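PDB 4YHS: monosaccharide ABC transporter substrate-binding protein, CUT2 family from Bradyrhizobium sp., which probably binds a monosaccharide or similar small polyol in the periplasm and passes it to a membrane-embedded ABC importer. Local coordinates for residues A[143-148]-A[307-312]; A[53-58]-A[313-318]; A[173-178]-A[205-210]; A[160-165]-A[325-330]; A[233-238]-A[259-264]. All coordinates share one frame; numbering follows the deposited sequence.

Interaction 1. Residues A[143-148]-A[307-312]; sequences PVIDLV and VDQAVR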
# COMPACT_ATOMS: atom_id res chain seq x y z
N PRO A 143 -13.74 19.40 -3.39
CA PRO A 143 -12.99 18.58 -2.42
C PRO A 143 -11.84 17.84 -3.10
O PRO A 143 -12.02 17.34 -4.22
CB PRO A 143 -14.03 17.59 -1.90
CG PRO A 143 -15.34 18.15 -2.25
CD PRO A 143 -15.15 18.98 -3.47
N VAL A 144 -10.70 17.75 -2.41
CA VAL A 144 -9.55 17.03 -2.94
C VAL A 144 -9.20 15.93 -1.93
O VAL A 144 -8.95 16.20 -0.75
CB VAL A 144 -8.33 17.96 -3.18
CG1 VAL A 144 -7.17 17.17 -3.75
CG2 VAL A 144 -8.72 19.12 -4.12
N ILE A 145 -9.16 14.70 -2.43
CA ILE A 145 -8.85 13.52 -1.61
C ILE A 145 -7.44 13.01 -1.90
O ILE A 145 -7.08 12.77 -3.06
CB ILE A 145 -9.84 12.38 -1.90
CG1 ILE A 145 -11.28 12.85 -1.87
CG2 ILE A 145 -9.63 11.24 -0.93
CD1 ILE A 145 -11.70 13.41 -0.59
N ASP A 146 -6.66 12.81 -0.85
CA ASP A 146 -5.30 12.29 -0.90
C ASP A 146 -5.32 10.76 -0.83
O ASP A 146 -5.60 10.17 0.22
CB ASP A 146 -4.52 12.91 0.29
CG ASP A 146 -3.09 12.47 0.39
OD1 ASP A 146 -2.59 11.69 -0.46
OD2 ASP A 146 -2.47 12.96 1.37
N LEU A 147 -4.99 10.12 -1.95
CA LEU A 147 -5.10 8.65 -2.11
C LEU A 147 -3.71 8.01 -2.18
O LEU A 147 -2.89 8.38 -3.04
CB LEU A 147 -5.92 8.30 -3.36
CG LEU A 147 -5.98 6.82 -3.81
CD1 LEU A 147 -6.64 5.91 -2.80
CD2 LEU A 147 -6.71 6.70 -5.14
N VAL A 148 -3.46 7.12 -1.23
CA VAL A 148 -2.29 6.23 -1.16
C VAL A 148 -0.97 6.90 -0.79
O VAL A 148 -0.31 6.45 0.16
CB VAL A 148 -2.07 5.46 -2.48
CG1 VAL A 148 -0.80 4.61 -2.36
CG2 VAL A 148 -3.25 4.50 -2.77
N VAL A 307 -13.23 7.10 -2.81
CA VAL A 307 -14.46 7.39 -3.50
C VAL A 307 -15.58 7.64 -2.50
O VAL A 307 -16.31 8.64 -2.62
CB VAL A 307 -14.87 6.25 -4.46
CG1 VAL A 307 -16.30 6.45 -5.02
CG2 VAL A 307 -13.87 6.16 -5.60
N ASP A 308 -15.72 6.76 -1.51
CA ASP A 308 -16.75 6.95 -0.48
C ASP A 308 -16.59 8.27 0.26
O ASP A 308 -17.57 9.00 0.48
CB ASP A 308 -16.73 5.81 0.53
CG ASP A 308 -17.90 5.89 1.51
OD1 ASP A 308 -19.05 5.91 1.05
OD2 ASP A 308 -17.68 5.96 2.75
N GLN A 309 -15.36 8.58 0.65
CA GLN A 309 -15.07 9.85 1.27
C GLN A 309 -15.53 11.05 0.40
O GLN A 309 -16.16 12.00 0.89
CB GLN A 309 -13.57 9.96 1.55
CG GLN A 309 -13.06 9.24 2.81
CD GLN A 309 -11.56 9.19 2.84
OE1 GLN A 309 -10.92 9.16 1.79
NE2 GLN A 309 -10.99 9.25 4.03
N ALA A 310 -15.18 11.02 -0.89
CA ALA A 310 -15.53 12.12 -1.79
C ALA A 310 -17.03 12.32 -1.81
O ALA A 310 -17.52 13.44 -1.70
CB ALA A 310 -15.03 11.86 -3.19
N VAL A 311 -17.76 11.22 -1.94
CA VAL A 311 -19.23 11.29 -2.04
C VAL A 311 -19.80 11.85 -0.73
O VAL A 311 -20.64 12.75 -0.75
CB VAL A 311 -19.81 9.89 -2.38
CG1 VAL A 311 -21.34 9.89 -2.29
CG2 VAL A 311 -19.34 9.47 -3.81
N ARG A 312 -19.30 11.37 0.40
CA ARG A 312 -19.82 11.83 1.70
C ARG A 312 -19.62 13.35 1.85
O ARG A 312 -20.53 14.06 2.31
CB ARG A 312 -19.14 11.08 2.86
CG ARG A 312 -19.60 9.64 3.04
CD ARG A 312 -18.71 8.86 4.05
NE ARG A 312 -19.31 7.57 4.36
CZ ARG A 312 -20.35 7.39 5.17
NH1 ARG A 312 -20.91 8.45 5.77
NH2 ARG A 312 -20.83 6.17 5.39
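The amide nitrogen NE2 of Gln309 is held by two backbone carbonyls, Lys159 O and Val320 O, and this fixes the rotation of the amide. Its other end, OE1, is left against the methyl CG2 of Ile145, at 3.7 Å, a van der Waals contact between an oxygen and a carbon. The apolar half of the contact lies one residue further along the helix, where Ile145 CG1 rests 4.1 Å from Ala310 CB. A single isoleucine therefore serves both neighbours: with CG2 anti to the backbone N and CG1 beside it (chi1 -49°), one branch goes to the glutamine and the other to the alanine. Farther round the same helix, Arg312 NE bonds Asp308 OD2 at 2.8 Å, with the oxygen in the guanidinium plane. Asp308 is held further by Tyr49 OH and Leu52 N, so this turn is also tied to the end of strand 43-49 and the loop that follows. Helix 299-314 packs on the sheet over strand 144-147, which runs between strands 119-122 and 158-160. Ala306 and Ile313 extend the helix's hold on Ile145, while Val307 turns to Ile121 and to Val80 and Ser84 of helix 71-87.

Interaction 2. Residues A[53-58]-A[313-318]; sequences EKASKP and ILEGKD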
# COMPACT_ATOMS: atom_id res chain seq x y z
N GLU A 53 -24.50 3.35 1.32
CA GLU A 53 -25.18 2.40 0.46
C GLU A 53 -25.24 2.86 -0.99
O GLU A 53 -24.99 2.08 -1.91
CB GLU A 53 -26.61 2.12 0.99
CG GLU A 53 -26.61 1.18 2.19
CD GLU A 53 -25.92 -0.15 1.89
OE1 GLU A 53 -26.50 -0.95 1.13
OE2 GLU A 53 -24.78 -0.37 2.37
N LYS A 54 -25.56 4.14 -1.19
CA LYS A 54 -25.68 4.74 -2.52
C LYS A 54 -25.38 6.23 -2.46
O LYS A 54 -25.60 6.86 -1.42
CB LYS A 54 -27.09 4.54 -3.08
CG LYS A 54 -27.32 3.24 -3.84
CD LYS A 54 -26.53 3.17 -5.14
CE LYS A 54 -26.85 1.92 -5.93
NZ LYS A 54 -26.15 1.92 -7.24
N ALA A 55 -24.92 6.79 -3.57
CA ALA A 55 -24.90 8.24 -3.74
C ALA A 55 -26.30 8.73 -4.06
O ALA A 55 -27.12 7.97 -4.58
CB ALA A 55 -23.94 8.64 -4.84
N SER A 56 -26.56 10.00 -3.77
CA SER A 56 -27.86 10.62 -4.03
C SER A 56 -27.94 11.18 -5.43
O SER A 56 -29.02 11.57 -5.90
CB SER A 56 -28.11 11.74 -3.03
OG SER A 56 -27.14 12.76 -3.24
N LYS A 57 -26.80 11.27 -6.09
CA LYS A 57 -26.79 11.76 -7.45
C LYS A 57 -25.52 11.27 -8.10
O LYS A 57 -24.63 10.84 -7.39
CB LYS A 57 -26.89 13.28 -7.51
CG LYS A 57 -25.71 14.06 -6.95
CD LYS A 57 -25.77 15.53 -7.43
CE LYS A 57 -24.90 15.76 -8.68
NZ LYS A 57 -24.86 17.18 -9.16
N PRO A 58 -25.45 11.32 -9.44
CA PRO A 58 -24.27 10.79 -10.13
C PRO A 58 -23.12 11.79 -10.10
O PRO A 58 -22.73 12.37 -11.13
CB PRO A 58 -24.78 10.53 -11.55
CG PRO A 58 -26.25 10.90 -11.56
CD PRO A 58 -26.48 11.77 -10.39
N ILE A 313 -18.44 13.83 1.46
CA ILE A 313 -18.13 15.26 1.53
C ILE A 313 -19.10 16.02 0.63
O ILE A 313 -19.76 16.98 1.07
CB ILE A 313 -16.65 15.50 1.13
CG1 ILE A 313 -15.70 14.95 2.19
CG2 ILE A 313 -16.32 16.99 0.92
CD1 ILE A 313 -14.30 14.75 1.67
N LEU A 314 -19.23 15.59 -0.62
CA LEU A 314 -20.10 16.29 -1.57
C LEU A 314 -21.55 16.34 -1.07
O LEU A 314 -22.31 17.28 -1.38
CB LEU A 314 -20.04 15.61 -2.96
CG LEU A 314 -18.75 15.82 -3.75
CD1 LEU A 314 -18.67 14.82 -4.86
CD2 LEU A 314 -18.76 17.21 -4.31
N GLU A 315 -21.94 15.34 -0.29
CA GLU A 315 -23.32 15.27 0.20
C GLU A 315 -23.48 15.84 1.61
O GLU A 315 -24.57 15.79 2.19
CB GLU A 315 -23.80 13.81 0.14
CG GLU A 315 -23.86 13.27 -1.28
CD GLU A 315 -24.46 11.89 -1.36
OE1 GLU A 315 -24.87 11.35 -0.31
OE2 GLU A 315 -24.52 11.35 -2.48
N GLY A 316 -22.41 16.38 2.16
CA GLY A 316 -22.44 16.95 3.50
C GLY A 316 -22.61 15.95 4.62
O GLY A 316 -23.06 16.32 5.72
N LYS A 317 -22.27 14.68 4.37
CA LYS A 317 -22.43 13.63 5.37
C LYS A 317 -21.17 13.48 6.20
O LYS A 317 -20.08 13.90 5.81
CB LYS A 317 -22.77 12.30 4.68
CG LYS A 317 -24.19 12.28 4.10
CD LYS A 317 -24.50 10.94 3.45
CE LYS A 317 -25.98 10.79 3.15
NZ LYS A 317 -26.46 11.85 2.22
N ASP A 318 -21.31 12.85 7.36
CA ASP A 318 -20.17 12.53 8.19
C ASP A 318 -19.21 11.64 7.41
O ASP A 318 -19.62 10.84 6.59
CB ASP A 318 -20.61 11.84 9.47
CG ASP A 318 -21.18 12.80 10.49
OD1 ASP A 318 -21.01 14.03 10.34
OD2 ASP A 318 -21.81 12.31 11.46
O HOH W 1 -26.32 9.11 -0.19
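Glu315 reaches with its carboxylate over Ser56, its OE2 meeting the serine's backbone amide and side chain together. The principal bond runs from Ser56 N to Glu315 OE2, 2.8 Å long and nearly straight at 172°; it arrives on the syn side of the oxygen, tilted 33° out of the carboxylate plane. Ser56 OG stands 3.1 Å from the same OE2 in a weak contact, and Trp59 NE1 gives OE2 a further hydrogen bond. The chain of Glu315 is extended beyond CG (chi2 -174°), which carries the carboxylate clear of the helix end to the loop. The other oxygen, OE1, takes a salt bridge from Lys317 NZ at 3.0 Å on its anti side, and a water spans the gap, donating to Glu315 OE1 and to Lys54 O, each at 2.7 Å. Just behind the glutamate, Gly316, with positive phi, ends helix 299-314 in a Schellman motif. Shortening Glu315 to an alanine is likely to leave Ser56 N and Trp59 NE1 without their acceptor and the Lys317 ammonium without its mate. With donors at both oxygens and a lysine close by, the carboxylate is likely to stay ionised, and it pins the loop before strand 60-65 to the end of the helix by polar bonds at the protein surface.

Interaction 3. Residues A[173-178]-A[205-210]; sequences SYLAKK and KGFMDA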
# COMPACT_ATOMS: atom_id res chain seq x y z
N SER A 173 6.82 -7.79 13.70
CA SER A 173 6.10 -8.36 14.86
C SER A 173 5.71 -9.79 14.62
O SER A 173 5.75 -10.61 15.54
CB SER A 173 4.84 -7.55 15.17
OG SER A 173 5.19 -6.29 15.71
N TYR A 174 5.30 -10.07 13.39
CA TYR A 174 5.05 -11.44 12.93
C TYR A 174 6.25 -12.37 13.23
O TYR A 174 6.10 -13.47 13.77
CB TYR A 174 4.77 -11.43 11.42
CG TYR A 174 4.38 -12.77 10.81
CD1 TYR A 174 3.06 -13.23 10.86
CD2 TYR A 174 5.32 -13.56 10.16
CE1 TYR A 174 2.69 -14.46 10.29
CE2 TYR A 174 4.96 -14.77 9.59
CZ TYR A 174 3.64 -15.21 9.65
OH TYR A 174 3.34 -16.42 9.07
N LEU A 175 7.44 -11.93 12.88
CA LEU A 175 8.62 -12.74 13.17
C LEU A 175 8.93 -12.77 14.66
O LEU A 175 9.24 -13.81 15.22
CB LEU A 175 9.82 -12.23 12.39
CG LEU A 175 9.78 -12.51 10.89
CD1 LEU A 175 10.97 -11.88 10.25
CD2 LEU A 175 9.75 -14.02 10.59
N ALA A 176 8.86 -11.61 15.31
CA ALA A 176 9.19 -11.54 16.72
C ALA A 176 8.29 -12.47 17.58
O ALA A 176 8.76 -13.02 18.57
CB ALA A 176 9.09 -10.11 17.20
N LYS A 177 7.02 -12.62 17.20
CA LYS A 177 6.11 -13.50 17.93
C LYS A 177 6.55 -14.96 17.81
O LYS A 177 6.44 -15.73 18.76
CB LYS A 177 4.67 -13.34 17.42
CG LYS A 177 3.92 -12.10 17.92
CD LYS A 177 2.70 -11.85 17.06
CE LYS A 177 1.69 -10.94 17.73
NZ LYS A 177 1.81 -9.53 17.27
N LYS A 178 7.04 -15.34 16.63
CA LYS A 178 7.55 -16.69 16.39
C LYS A 178 8.86 -16.97 17.13
O LYS A 178 9.21 -18.13 17.37
CB LYS A 178 7.75 -16.92 14.88
CG LYS A 178 6.45 -16.85 14.10
CD LYS A 178 6.62 -16.66 12.58
CE LYS A 178 7.03 -17.94 11.89
NZ LYS A 178 5.91 -18.91 11.79
N LYS A 205 12.66 1.44 9.95
CA LYS A 205 12.46 1.81 11.34
C LYS A 205 11.38 0.96 11.98
O LYS A 205 11.56 0.45 13.09
CB LYS A 205 12.09 3.30 11.47
CG LYS A 205 13.23 4.27 11.18
CD LYS A 205 12.84 5.71 11.55
CE LYS A 205 13.96 6.70 11.24
NZ LYS A 205 14.36 6.70 9.79
N GLY A 206 10.27 0.79 11.29
CA GLY A 206 9.20 -0.05 11.80
C GLY A 206 9.62 -1.49 12.06
O GLY A 206 9.32 -2.06 13.11
N PHE A 207 10.31 -2.09 11.10
CA PHE A 207 10.79 -3.46 11.22
C PHE A 207 11.75 -3.61 12.41
O PHE A 207 11.62 -4.52 13.21
CB PHE A 207 11.47 -3.90 9.93
CG PHE A 207 11.88 -5.33 9.92
CD1 PHE A 207 10.95 -6.32 9.70
CD2 PHE A 207 13.21 -5.68 10.14
CE1 PHE A 207 11.32 -7.67 9.69
CE2 PHE A 207 13.59 -7.02 10.14
CZ PHE A 207 12.64 -8.02 9.92
N MSE A 208 12.68 -2.68 12.53
CA MSE A 208 13.70 -2.76 13.57
C MSE A 208 13.05 -2.53 14.93
O MSE A 208 13.42 -3.20 15.90
CB MSE A 208 14.82 -1.74 13.35
CG MSE A 208 15.67 -1.98 12.12
SE MSE A 208 16.49 -3.77 12.06
CE MSE A 208 17.87 -3.60 13.47
N ASP A 209 12.11 -1.59 15.01
CA ASP A 209 11.46 -1.28 16.28
C ASP A 209 10.69 -2.52 16.70
O ASP A 209 10.73 -2.90 17.86
CB ASP A 209 10.49 -0.08 16.20
CG ASP A 209 11.19 1.25 16.06
OD1 ASP A 209 12.43 1.35 16.26
OD2 ASP A 209 10.47 2.23 15.75
N ALA A 210 10.02 -3.16 15.75
CA ALA A 210 9.14 -4.27 16.09
C ALA A 210 9.86 -5.55 16.53
O ALA A 210 9.31 -6.31 17.33
CB ALA A 210 8.18 -4.58 14.91
O HOH W 2 6.77 -6.30 18.11
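Ala210, Ser173 and Phe207 carry most of this helix-to-helix contact. The methyl of Ala210 fits against the start of segment 173-178: its CB lies 3.5 Å from Ser173 OG and 3.7 Å from Ser173 N, and the small residues let the two CA atoms come within 5.2 Å. Ser173 OG lies beside its own backbone N (chi1 -71°), where it also bonds Ala169 O one turn back. A water joins the polar groups across the gap, 2.9 Å from Ser173 OG and donating to Ala210 O at 2.7 Å. That carbonyl oxygen is flanked as well by the methyl of Ala176, with CB and O 3.8 Å apart. On the more buried side of the helix pair Phe207 points its CZ end at Leu175, whose CD1 sits at the ring edge, near the ring plane, 4.2 Å from CZ; the same ring stacks with Trp190 of strand 186-191. The two helical segments run nearly parallel, at 18°, with their axes 9.4 Å apart. Both helices pack on the four-stranded parallel sheet, Leu175 and Ala176 meeting Ile216 and Phe207 meeting Val218. Helix 198-211 is the connection of a beta-alpha-beta crossover from strand 186-191 to 216-218, and helix 164-178 lies alongside it, an arrangement typical of the alpha/beta lobes of periplasmic sugar-binding proteins.

Interaction 4. Residues A[160-165]-A[325-330]; sequences SLVSFY and PKIFVV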
# COMPACT_ATOMS: atom_id res chain seq x y z
N SER A 160 -6.86 8.76 2.35
CA SER A 160 -7.07 7.31 2.30
C SER A 160 -5.72 6.68 1.99
O SER A 160 -5.31 6.61 0.81
CB SER A 160 -8.10 6.95 1.24
OG SER A 160 -8.34 5.57 1.25
N LEU A 161 -5.03 6.24 3.02
CA LEU A 161 -3.69 5.76 2.85
C LEU A 161 -3.18 5.05 4.10
O LEU A 161 -3.83 5.05 5.16
CB LEU A 161 -2.76 6.92 2.49
CG LEU A 161 -2.98 8.23 3.26
CD1 LEU A 161 -2.49 8.13 4.68
CD2 LEU A 161 -2.23 9.37 2.52
N VAL A 162 -2.02 4.41 3.96
CA VAL A 162 -1.36 3.75 5.10
C VAL A 162 0.07 4.25 5.25
O VAL A 162 0.54 5.02 4.39
CB VAL A 162 -1.36 2.21 4.96
CG1 VAL A 162 -2.77 1.72 4.65
CG2 VAL A 162 -0.37 1.75 3.87
N SER A 163 0.72 3.84 6.34
CA SER A 163 2.14 4.15 6.59
C SER A 163 3.05 2.95 6.36
O SER A 163 2.72 1.85 6.81
CB SER A 163 2.33 4.61 8.05
OG SER A 163 3.71 4.79 8.36
N PHE A 164 4.18 3.18 5.67
CA PHE A 164 5.16 2.11 5.46
C PHE A 164 5.87 1.78 6.77
O PHE A 164 6.44 0.72 6.89
CB PHE A 164 6.16 2.48 4.35
CG PHE A 164 5.84 1.83 3.02
CD1 PHE A 164 6.09 0.49 2.81
CD2 PHE A 164 5.26 2.57 2.00
CE1 PHE A 164 5.78 -0.11 1.60
CE2 PHE A 164 4.97 1.98 0.79
CZ PHE A 164 5.22 0.64 0.59
N TYR A 165 5.80 2.67 7.78
CA TYR A 165 6.32 2.31 9.10
C TYR A 165 5.54 1.09 9.59
O TYR A 165 6.12 0.09 10.06
CB TYR A 165 6.17 3.46 10.10
CG TYR A 165 6.65 3.09 11.49
CD1 TYR A 165 5.81 2.48 12.40
CD2 TYR A 165 7.95 3.35 11.89
CE1 TYR A 165 6.24 2.13 13.66
CE2 TYR A 165 8.40 2.98 13.15
CZ TYR A 165 7.53 2.39 14.03
OH TYR A 165 7.95 2.05 15.28
N PRO A 325 -6.86 1.18 5.62
CA PRO A 325 -7.17 -0.19 6.02
C PRO A 325 -6.21 -0.65 7.12
O PRO A 325 -5.06 -0.23 7.16
CB PRO A 325 -6.95 -0.99 4.74
CG PRO A 325 -7.15 -0.02 3.65
CD PRO A 325 -6.62 1.27 4.17
N LYS A 326 -6.70 -1.49 8.02
CA LYS A 326 -5.85 -2.08 9.04
C LYS A 326 -4.94 -3.09 8.40
O LYS A 326 -5.38 -4.04 7.74
CB LYS A 326 -6.70 -2.73 10.13
CG LYS A 326 -5.92 -3.39 11.23
CD LYS A 326 -5.49 -2.35 12.24
CE LYS A 326 -4.67 -2.95 13.40
NZ LYS A 326 -4.07 -1.86 14.22
N ILE A 327 -3.65 -2.90 8.59
CA ILE A 327 -2.69 -3.78 7.95
C ILE A 327 -2.63 -5.10 8.71
O ILE A 327 -2.64 -5.12 9.94
CB ILE A 327 -1.32 -3.11 7.90
CG1 ILE A 327 -1.36 -1.92 6.94
CG2 ILE A 327 -0.23 -4.12 7.47
CD1 ILE A 327 -0.26 -0.90 7.20
N PHE A 328 -2.58 -6.21 7.95
CA PHE A 328 -2.51 -7.55 8.51
C PHE A 328 -1.57 -8.38 7.66
O PHE A 328 -1.37 -8.10 6.46
CB PHE A 328 -3.89 -8.23 8.57
CG PHE A 328 -4.59 -8.34 7.24
CD1 PHE A 328 -5.40 -7.31 6.77
CD2 PHE A 328 -4.50 -9.50 6.48
CE1 PHE A 328 -6.08 -7.40 5.55
CE2 PHE A 328 -5.16 -9.59 5.25
CZ PHE A 328 -5.95 -8.54 4.79
N VAL A 329 -0.99 -9.40 8.29
CA VAL A 329 0.01 -10.21 7.62
C VAL A 329 -0.70 -11.40 6.99
O VAL A 329 -1.44 -12.11 7.66
CB VAL A 329 1.11 -10.67 8.58
CG1 VAL A 329 2.03 -11.65 7.91
CG2 VAL A 329 1.90 -9.45 9.11
N VAL A 330 -0.45 -11.61 5.70
CA VAL A 330 -0.95 -12.75 4.97
C VAL A 330 0.06 -13.91 4.93
O VAL A 330 1.23 -13.70 4.55
CB VAL A 330 -1.31 -12.32 3.55
CG1 VAL A 330 -1.78 -13.50 2.72
CG2 VAL A 330 -2.39 -11.24 3.60
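Val162 and Pro325 meet with their side chains at about a right angle, the methyl CG1 of the valine coming to CD of the proline ring at 3.9 Å. The same methyl is equally close to Pro325 O. Ile327 brings the tip of its side chain to the valine from another direction, roughly square to the proline: CD1 ends 4.0 Å from Val162 CB and 4.1 Å from Ser163 O. The torsion chi1 -51° sets Val162 CG1 beside the backbone N, which makes it the branch turned to the proline ring. Next along the chain Ser163 is the N-cap of helix 164-178, its OG accepting from Tyr165 N at 3.0 Å, a bent bond of 139°. Gln302 touches both Val162 and Pro325, while Asp297 meets the valine and Ser298 the proline. Segment 160-165 leaves strand 158-160 of the large mixed sheet and enters a helix of the other lobe, and 325-330 runs beside it together with the chain around 297-298. Three crossing segments of chain passing between two alpha/beta lobes are the hallmark of the hinge in type I periplasmic binding proteins, and this apolar contact probably lies within it.

Interaction 5. Residues A[233-238]-A[259-264]; sequences KLVEDA and QGLIRE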
# COMPACT_ATOMS: atom_id res chain seq x y z
N LYS A 233 21.43 -10.55 -6.17
CA LYS A 233 22.85 -10.51 -5.86
C LYS A 233 23.06 -10.20 -4.37
O LYS A 233 23.89 -10.83 -3.73
CB LYS A 233 23.56 -9.47 -6.76
CG LYS A 233 25.02 -9.17 -6.42
CD LYS A 233 25.93 -10.36 -6.60
CE LYS A 233 27.39 -9.93 -6.43
NZ LYS A 233 28.27 -11.11 -6.17
N LEU A 234 22.29 -9.28 -3.81
CA LEU A 234 22.37 -9.02 -2.37
C LEU A 234 22.06 -10.29 -1.54
O LEU A 234 22.76 -10.61 -0.58
CB LEU A 234 21.41 -7.90 -1.97
CG LEU A 234 21.68 -6.52 -2.59
CD1 LEU A 234 20.52 -5.55 -2.30
CD2 LEU A 234 23.02 -5.96 -2.16
N VAL A 235 20.99 -10.99 -1.90
CA VAL A 235 20.61 -12.19 -1.15
C VAL A 235 21.69 -13.27 -1.32
O VAL A 235 22.09 -13.91 -0.34
CB VAL A 235 19.24 -12.72 -1.58
CG1 VAL A 235 18.95 -14.07 -0.91
CG2 VAL A 235 18.15 -11.75 -1.23
N GLU A 236 22.19 -13.44 -2.54
CA GLU A 236 23.28 -14.40 -2.78
C GLU A 236 24.46 -14.12 -1.86
O GLU A 236 24.96 -15.00 -1.15
CB GLU A 236 23.74 -14.35 -4.24
CG GLU A 236 22.78 -14.94 -5.23
CD GLU A 236 23.15 -14.60 -6.67
OE1 GLU A 236 24.35 -14.75 -7.01
OE2 GLU A 236 22.27 -14.18 -7.45
N ASP A 237 24.90 -12.86 -1.86
CA ASP A 237 26.05 -12.46 -1.08
C ASP A 237 25.82 -12.69 0.40
O ASP A 237 26.73 -13.12 1.11
CB ASP A 237 26.39 -10.99 -1.35
CG ASP A 237 27.00 -10.77 -2.72
OD1 ASP A 237 27.44 -11.75 -3.38
OD2 ASP A 237 27.06 -9.59 -3.14
N ALA A 238 24.58 -12.46 0.86
CA ALA A 238 24.25 -12.65 2.26
C ALA A 238 24.31 -14.14 2.65
O ALA A 238 24.88 -14.49 3.69
CB ALA A 238 22.87 -12.08 2.55
N GLN A 259 13.21 -16.76 -4.26
CA GLN A 259 12.61 -18.10 -4.38
C GLN A 259 13.50 -19.02 -5.22
O GLN A 259 13.75 -20.20 -4.87
CB GLN A 259 11.23 -18.00 -5.01
CG GLN A 259 10.21 -17.20 -4.26
CD GLN A 259 8.93 -17.09 -5.06
OE1 GLN A 259 7.92 -17.73 -4.76
NE2 GLN A 259 8.99 -16.30 -6.13
N GLY A 260 13.99 -18.49 -6.33
CA GLY A 260 14.81 -19.27 -7.25
C GLY A 260 16.17 -19.60 -6.69
O GLY A 260 16.73 -20.70 -6.89
N LEU A 261 16.75 -18.61 -6.00
CA LEU A 261 18.03 -18.78 -5.30
C LEU A 261 17.94 -19.84 -4.22
O LEU A 261 18.83 -20.67 -4.05
CB LEU A 261 18.47 -17.45 -4.67
CG LEU A 261 18.46 -16.21 -5.55
CD1 LEU A 261 19.01 -15.03 -4.75
CD2 LEU A 261 19.25 -16.42 -6.82
N ILE A 262 16.86 -19.78 -3.44
CA ILE A 262 16.64 -20.79 -2.40
C ILE A 262 16.54 -22.17 -3.05
O ILE A 262 17.13 -23.13 -2.58
CB ILE A 262 15.36 -20.50 -1.58
CG1 ILE A 262 15.53 -19.24 -0.73
CG2 ILE A 262 14.97 -21.68 -0.68
CD1 ILE A 262 16.80 -19.14 0.05
N ARG A 263 15.75 -22.26 -4.11
CA ARG A 263 15.61 -23.53 -4.80
C ARG A 263 16.98 -24.06 -5.27
O ARG A 263 17.34 -25.22 -5.00
CB ARG A 263 14.65 -23.37 -5.98
CG ARG A 263 14.26 -24.70 -6.64
CD ARG A 263 13.40 -24.48 -7.87
NE ARG A 263 14.11 -23.65 -8.85
CZ ARG A 263 13.81 -22.40 -9.17
NH1 ARG A 263 14.56 -21.79 -10.07
NH2 ARG A 263 12.77 -21.76 -8.62
N GLU A 264 17.74 -23.21 -5.95
CA GLU A 264 18.99 -23.64 -6.57
C GLU A 264 20.01 -24.08 -5.53
O GLU A 264 20.77 -25.03 -5.74
CB GLU A 264 19.55 -22.50 -7.44
CG GLU A 264 18.76 -22.24 -8.73
CD GLU A 264 18.25 -23.52 -9.41
OE1 GLU A 264 19.09 -24.41 -9.70
OE2 GLU A 264 17.03 -23.63 -9.64
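Apolar packing carries the contact between these two helices, and Leu261 is its centre. Its methyl CD1 enters between two consecutive residues of the other helix, 3.9 Å from Val235 CB and 3.8 Å from Glu236 CG. The valine and leucine side chains cross obliquely, whereas those of Glu236 and Leu261 stand at about a right angle, the glutamate offering the aliphatic part of its extended chain. With chi1 at -50° the leucine holds CG beside its backbone N, from where CD1 reaches both residues and CD2 the glutamate. This second methyl lies 3.8 Å from Glu236 OE2, a van der Waals contact of methyl with carboxylate oxygen. Cutting Leu261 back to an alanine is likely to leave a gap between the helices, with Val235 CB and the stem of Glu236 uncovered. The helices are 228-241 and 252-264, linked through strand 247-250 in the alpha/beta lobe built on the four-stranded parallel sheet; Val235 also packs on Phe191 of strand 186-191, and Ile262 on Leu273 of strand 272-275. The charged pairs stay within each helix. Lys233 NZ forms a salt bridge with Asp237 OD1, 3.0 Å away and one turn along, meeting the oxygen's syn lone pair. Arg263 NE reaches Glu264 OE2 at 3.0 Å, the oxygen tilted 23° from the guanidinium plane, while Gly260 O lies 4.0 Å above one face of that group, toward its rim.

In the fold
Interactions 1 and 2 share helix 299-314, their centres 11 Å apart, and join through Arg312 O and Lys317 N (2.8 Å) and through Ile145 packing on Ile313. Interaction 4 lies about 7 Å from the centre of the chain, 18 Å from interaction 1 and 15 Å from interaction 3 between centres. It meets interaction 1 by strand pairing, with Val148 N 2.8 Å from Ser160 O, and interaction 3 through Tyr165 OH, 2.6 Å from Asp209 OD2. Interactions 1 and 2 lie in one lobe, 3 and 5 in the other, and centres 2 and 5 are 51 Å apart. The solute pocket of this family lies in the cleft between lobes, beside the hinge to which interaction 4 probably belongs.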